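Local coordinates for protein sugar kinase (Agrobacterium tumefaciens, PDB 2RBC) that probably phosphorylates a sugar or related carbohydrate with ATP, as a putative ribokinase of the pfkB carbohydrate kinase family, at residues Q236-V241 against W250-D255; T257-T262 against Q291-V296. All coordinates share one frame; numbering follows the deposited sequence.

Contact 1 of 2, residues Q236-V241 against W250-D255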
# COMPACT_ATOMS: atom_id res chain seq x y z
N GLN A 236 -9.01 33.90 25.44
CA GLN A 236 -8.24 34.84 24.62
C GLN A 236 -7.88 34.25 23.25
O GLN A 236 -7.11 34.85 22.50
CB GLN A 236 -6.96 35.19 25.39
CG GLN A 236 -6.05 36.24 24.80
CD GLN A 236 -4.60 36.16 25.37
OE1 GLN A 236 -3.99 35.06 25.49
NE2 GLN A 236 -4.07 37.32 25.75
N THR A 237 -8.49 33.12 22.91
CA THR A 237 -8.16 32.36 21.72
C THR A 237 -9.37 32.32 20.80
O THR A 237 -10.51 32.16 21.28
CB THR A 237 -7.73 30.94 22.14
OG1 THR A 237 -6.71 31.03 23.14
CG2 THR A 237 -7.19 30.08 20.97
N PHE A 238 -9.15 32.49 19.50
CA PHE A 238 -10.15 32.11 18.48
C PHE A 238 -10.38 30.58 18.51
O PHE A 238 -9.44 29.80 18.37
CB PHE A 238 -9.72 32.60 17.10
CG PHE A 238 -10.68 32.22 16.00
CD1 PHE A 238 -10.64 30.95 15.45
CD2 PHE A 238 -11.62 33.14 15.52
CE1 PHE A 238 -11.52 30.60 14.45
CE2 PHE A 238 -12.49 32.78 14.53
CZ PHE A 238 -12.44 31.52 13.99
N ILE A 239 -11.64 30.15 18.71
CA ILE A 239 -11.98 28.74 18.75
C ILE A 239 -13.10 28.41 17.77
O ILE A 239 -14.18 28.99 17.85
CB ILE A 239 -12.50 28.32 20.13
CG1 ILE A 239 -11.51 28.69 21.26
CG2 ILE A 239 -12.87 26.82 20.14
CD1 ILE A 239 -10.22 27.91 21.26
N ALA A 240 -12.84 27.47 16.87
CA ALA A 240 -13.85 26.95 15.97
C ALA A 240 -13.99 25.43 16.13
O ALA A 240 -13.02 24.75 16.45
CB ALA A 240 -13.49 27.31 14.47
N VAL A 241 -15.20 24.93 15.95
CA VAL A 241 -15.40 23.49 15.83
C VAL A 241 -16.10 23.25 14.51
O VAL A 241 -17.17 23.84 14.26
CB VAL A 241 -16.21 22.89 16.99
CG1 VAL A 241 -16.29 21.35 16.84
CG2 VAL A 241 -15.59 23.26 18.37
N TRP A 250 -18.16 28.96 16.02
CA TRP A 250 -16.92 29.54 16.56
C TRP A 250 -17.19 30.68 17.52
O TRP A 250 -18.30 31.26 17.55
CB TRP A 250 -15.97 30.04 15.43
CG TRP A 250 -16.31 31.39 14.80
CD1 TRP A 250 -15.80 32.60 15.15
CD2 TRP A 250 -17.20 31.63 13.71
NE1 TRP A 250 -16.33 33.59 14.35
CE2 TRP A 250 -17.18 33.02 13.45
CE3 TRP A 250 -18.02 30.80 12.92
CZ2 TRP A 250 -17.97 33.61 12.45
CZ3 TRP A 250 -18.77 31.38 11.92
CH2 TRP A 250 -18.74 32.77 11.69
N THR A 251 -16.15 30.96 18.31
CA THR A 251 -16.09 32.12 19.18
C THR A 251 -14.79 32.89 18.91
O THR A 251 -13.70 32.32 18.71
CB THR A 251 -16.20 31.72 20.70
OG1 THR A 251 -15.12 30.85 21.04
CG2 THR A 251 -17.51 31.01 21.04
N GLU A 252 -14.91 34.22 18.89
CA GLU A 252 -13.76 35.10 18.77
C GLU A 252 -13.01 35.20 20.09
O GLU A 252 -13.58 34.95 21.17
CB GLU A 252 -14.22 36.50 18.38
CG GLU A 252 -15.12 36.57 17.15
CD GLU A 252 -14.37 36.40 15.84
OE1 GLU A 252 -13.11 36.42 15.84
OE2 GLU A 252 -15.07 36.24 14.81
N ALA A 253 -11.75 35.62 20.01
CA ALA A 253 -10.97 36.00 21.18
C ALA A 253 -11.74 37.00 22.01
O ALA A 253 -12.38 37.87 21.46
CB ALA A 253 -9.63 36.59 20.77
N ASP A 254 -11.68 36.81 23.32
CA ASP A 254 -12.19 37.73 24.34
C ASP A 254 -13.71 37.97 24.32
O ASP A 254 -14.18 38.90 24.98
CB ASP A 254 -11.40 39.07 24.31
CG ASP A 254 -9.88 38.89 24.56
OD1 ASP A 254 -9.41 37.95 25.24
OD2 ASP A 254 -9.13 39.76 24.08
N ASP A 255 -14.49 37.12 23.64
CA ASP A 255 -15.95 37.27 23.56
C ASP A 255 -16.64 35.90 23.50
O ASP A 255 -16.31 35.11 22.64
CB ASP A 255 -16.35 38.08 22.31
CG ASP A 255 -17.79 38.56 22.36
OD1 ASP A 255 -18.75 37.76 22.43
OD2 ASP A 255 -17.99 39.79 22.35
O HOH W 1 -13.05 32.34 21.95
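Phe238 points its ring away from its own backbone N (chi1 179°), while Trp250 holds CG between its backbone N and carbonyl carbon (chi1 80°), and these two settings bring the rings together on one face of a beta hairpin. The planes are nearly parallel but slid apart, with little overlap: the Phe238 ring and the five-membered ring of Trp250 have centroids 5.1 Å apart, and Phe238 CE2 meets Trp250 CD1 at 3.4 Å. Glu252 folds its chain back and brings its carboxylate to the edges of both rings. Its OE2 accepts Trp250 NE1 at 3.0 Å, the N-H lying in the indole plane but reaching the oxygen from above the carboxylate plane, and its OE1 sits at the edge of the Phe238 ring, 3.6 Å from CD2. The strands are antiparallel, joined by Ile239 N to Thr251 O (3.0 Å) and Thr251 N to Ile239 O (2.8 Å). Beyond this pair no direct backbone bond joins the two segments; one water bridges Thr237 O, Glu252 O and Thr251 OG1. Since Ser292 OG bonds OE1, Glu252 is held at both oxygens, which would favour its charged form, and its bond to NE1 probably helps to set the turn of the indole.

Contact 2 of 2, residues T257-T262 against Q291-V296. With SO4 (sulfate ion), chain C; SO4 (sulfate ion), chain B.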
# COMPACT_ATOMS: atom_id res chain seq x y z
N THR A 257 -19.76 35.18 22.58
CA THR A 257 -20.76 35.02 21.55
C THR A 257 -20.41 33.89 20.59
O THR A 257 -19.31 33.89 20.02
CB THR A 257 -20.94 36.31 20.73
OG1 THR A 257 -21.19 37.39 21.63
CG2 THR A 257 -22.10 36.14 19.77
N VAL A 258 -21.32 32.93 20.46
CA VAL A 258 -21.15 31.79 19.57
C VAL A 258 -21.72 32.15 18.19
O VAL A 258 -22.87 32.53 18.06
CB VAL A 258 -21.79 30.49 20.15
CG1 VAL A 258 -21.61 29.29 19.16
CG2 VAL A 258 -21.15 30.16 21.53
N HIS A 259 -20.88 32.04 17.16
CA HIS A 259 -21.28 32.31 15.77
C HIS A 259 -21.39 31.00 15.06
O HIS A 259 -20.72 30.03 15.42
CB HIS A 259 -20.24 33.18 15.06
CG HIS A 259 -19.97 34.46 15.78
ND1 HIS A 259 -20.89 35.48 15.85
CD2 HIS A 259 -18.92 34.85 16.53
CE1 HIS A 259 -20.40 36.45 16.59
NE2 HIS A 259 -19.20 36.10 17.01
N PHE A 260 -22.20 30.99 14.02
CA PHE A 260 -22.41 29.82 13.23
C PHE A 260 -22.41 30.19 11.74
O PHE A 260 -22.95 31.24 11.34
CB PHE A 260 -23.75 29.16 13.58
CG PHE A 260 -24.11 28.02 12.67
CD1 PHE A 260 -23.37 26.86 12.69
CD2 PHE A 260 -25.17 28.11 11.79
CE1 PHE A 260 -23.67 25.82 11.84
CE2 PHE A 260 -25.47 27.08 10.94
CZ PHE A 260 -24.72 25.93 10.97
N GLN A 261 -21.81 29.31 10.95
CA GLN A 261 -21.80 29.45 9.50
C GLN A 261 -22.13 28.11 8.86
O GLN A 261 -21.45 27.12 9.06
CB GLN A 261 -20.42 29.95 9.02
CG GLN A 261 -20.26 30.10 7.50
CD GLN A 261 -21.30 31.00 6.90
OE1 GLN A 261 -21.33 32.19 7.21
NE2 GLN A 261 -22.16 30.45 6.04
N THR A 262 -23.20 28.09 8.07
CA THR A 262 -23.56 26.89 7.36
C THR A 262 -22.57 26.70 6.22
O THR A 262 -21.92 27.65 5.79
CB THR A 262 -25.00 26.97 6.83
OG1 THR A 262 -25.45 25.66 6.49
CG2 THR A 262 -25.10 27.87 5.63
N GLN A 291 -11.49 38.85 7.75
CA GLN A 291 -12.47 38.73 8.82
C GLN A 291 -12.90 37.29 9.03
O GLN A 291 -12.87 36.47 8.11
CB GLN A 291 -13.69 39.61 8.56
CG GLN A 291 -13.37 41.10 8.55
CD GLN A 291 -12.68 41.55 9.83
OE1 GLN A 291 -13.24 41.45 10.93
NE2 GLN A 291 -11.44 42.03 9.70
N SER A 292 -13.28 36.98 10.26
CA SER A 292 -13.54 35.59 10.68
C SER A 292 -14.64 34.89 9.89
O SER A 292 -14.42 33.78 9.39
CB SER A 292 -13.90 35.55 12.16
OG SER A 292 -12.80 36.01 12.91
N ARG A 293 -15.78 35.53 9.72
CA ARG A 293 -16.87 34.89 8.99
C ARG A 293 -16.47 34.66 7.52
O ARG A 293 -16.66 33.56 6.99
CB ARG A 293 -18.20 35.65 9.11
CG ARG A 293 -19.34 34.93 8.37
CD ARG A 293 -20.69 35.65 8.51
NE ARG A 293 -21.18 35.55 9.88
CZ ARG A 293 -21.75 34.47 10.40
NH1 ARG A 293 -21.96 33.38 9.69
NH2 ARG A 293 -22.18 34.50 11.66
N ALA A 294 -15.88 35.68 6.87
CA ALA A 294 -15.34 35.52 5.49
C ALA A 294 -14.37 34.33 5.37
O ALA A 294 -14.43 33.54 4.41
CB ALA A 294 -14.65 36.81 5.06
N ALA A 295 -13.51 34.18 6.37
CA ALA A 295 -12.52 33.11 6.41
C ALA A 295 -13.17 31.74 6.62
O ALA A 295 -12.79 30.77 6.01
CB ALA A 295 -11.51 33.38 7.48
N VAL A 296 -14.17 31.67 7.49
CA VAL A 296 -14.87 30.44 7.71
C VAL A 296 -15.62 30.05 6.44
O VAL A 296 -15.65 28.90 6.07
CB VAL A 296 -15.80 30.52 8.89
CG1 VAL A 296 -16.71 29.29 8.94
CG2 VAL A 296 -15.02 30.66 10.21
S SO4 C . -20.43 37.66 12.57
O1 SO4 C . -19.60 38.50 13.43
O2 SO4 C . -19.96 36.28 12.74
O3 SO4 C . -21.83 37.77 12.97
O4 SO4 C . -20.26 38.10 11.19
S SO4 B . -24.89 32.01 4.79
O1 SO4 B . -25.74 33.16 4.46
O2 SO4 B . -23.78 32.45 5.63
O3 SO4 B . -25.64 31.01 5.56
O4 SO4 B . -24.39 31.47 3.53
O HOH W 2 -23.86 33.40 13.84
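Arg293 NH1 reaches across from the helix to two oxygens of the strand, Phe260 O at 2.9 Å and Gln261 OE1 at 2.8 Å. Both acceptors lie close to the guanidinium plane, whereas the nitrogen stands above the carbonyl plane of each, so neither bond follows a lone pair. NH2 adds a weak bond to Phe260 O, and it also donates to a water that also accepts from Phe260 N. The other edge of the guanidinium meets a sulfate: NE donates to O4 of the chain C ion at 3.0 Å, and O2 of that ion lies over one face of the His259 imidazole. A bend at chi3 (-69°) turns the otherwise extended arginine chain toward the strand. Gln261 is bent in turn at chi2, and its amide stands 75° from the guanidinium. Its NE2 donates to Thr262 O at 2.8 Å, in plane and on a lone pair, and to O2 of the chain B sulfate at 2.6 Å; these bonds hold the amide so that OE1 faces Arg293, though both ions are probably from the crystallisation liquor. Arg297 NE also donates to OE1. Beside these polar contacts, Val296 CG1 packs on Gln261 CB at 3.8 Å. The axis of helix segment 292-296 lies 9.4 Å from that of strand 258-261 and runs 36° from its direction, with Trp250 of strand 248-251 beside Arg293 and Gln261, and Trp329 of helix 319-330 against Gln261 and Thr262.

Overall arrangement
Contact 1 closes before contact 2 opens along the chain, and their centres lie 10 Å apart, on the same side of the molecule. They share the mixed sheet of the pfkB kinase fold: strands 238-242, 248-251 and 258-261 follow one another as an antiparallel run at the end of its parallel strands, and helix 292-307 packs on this run. Trp250 connects the two contacts, its carbonyl receiving His259 N and its ring packing on Gln261. The hairpin of 236-241 with 250-255 and the strand-helix packing of 257-262 with 291-296 are adjacent parts of the same margin of the sheet, consistent with a single packed region.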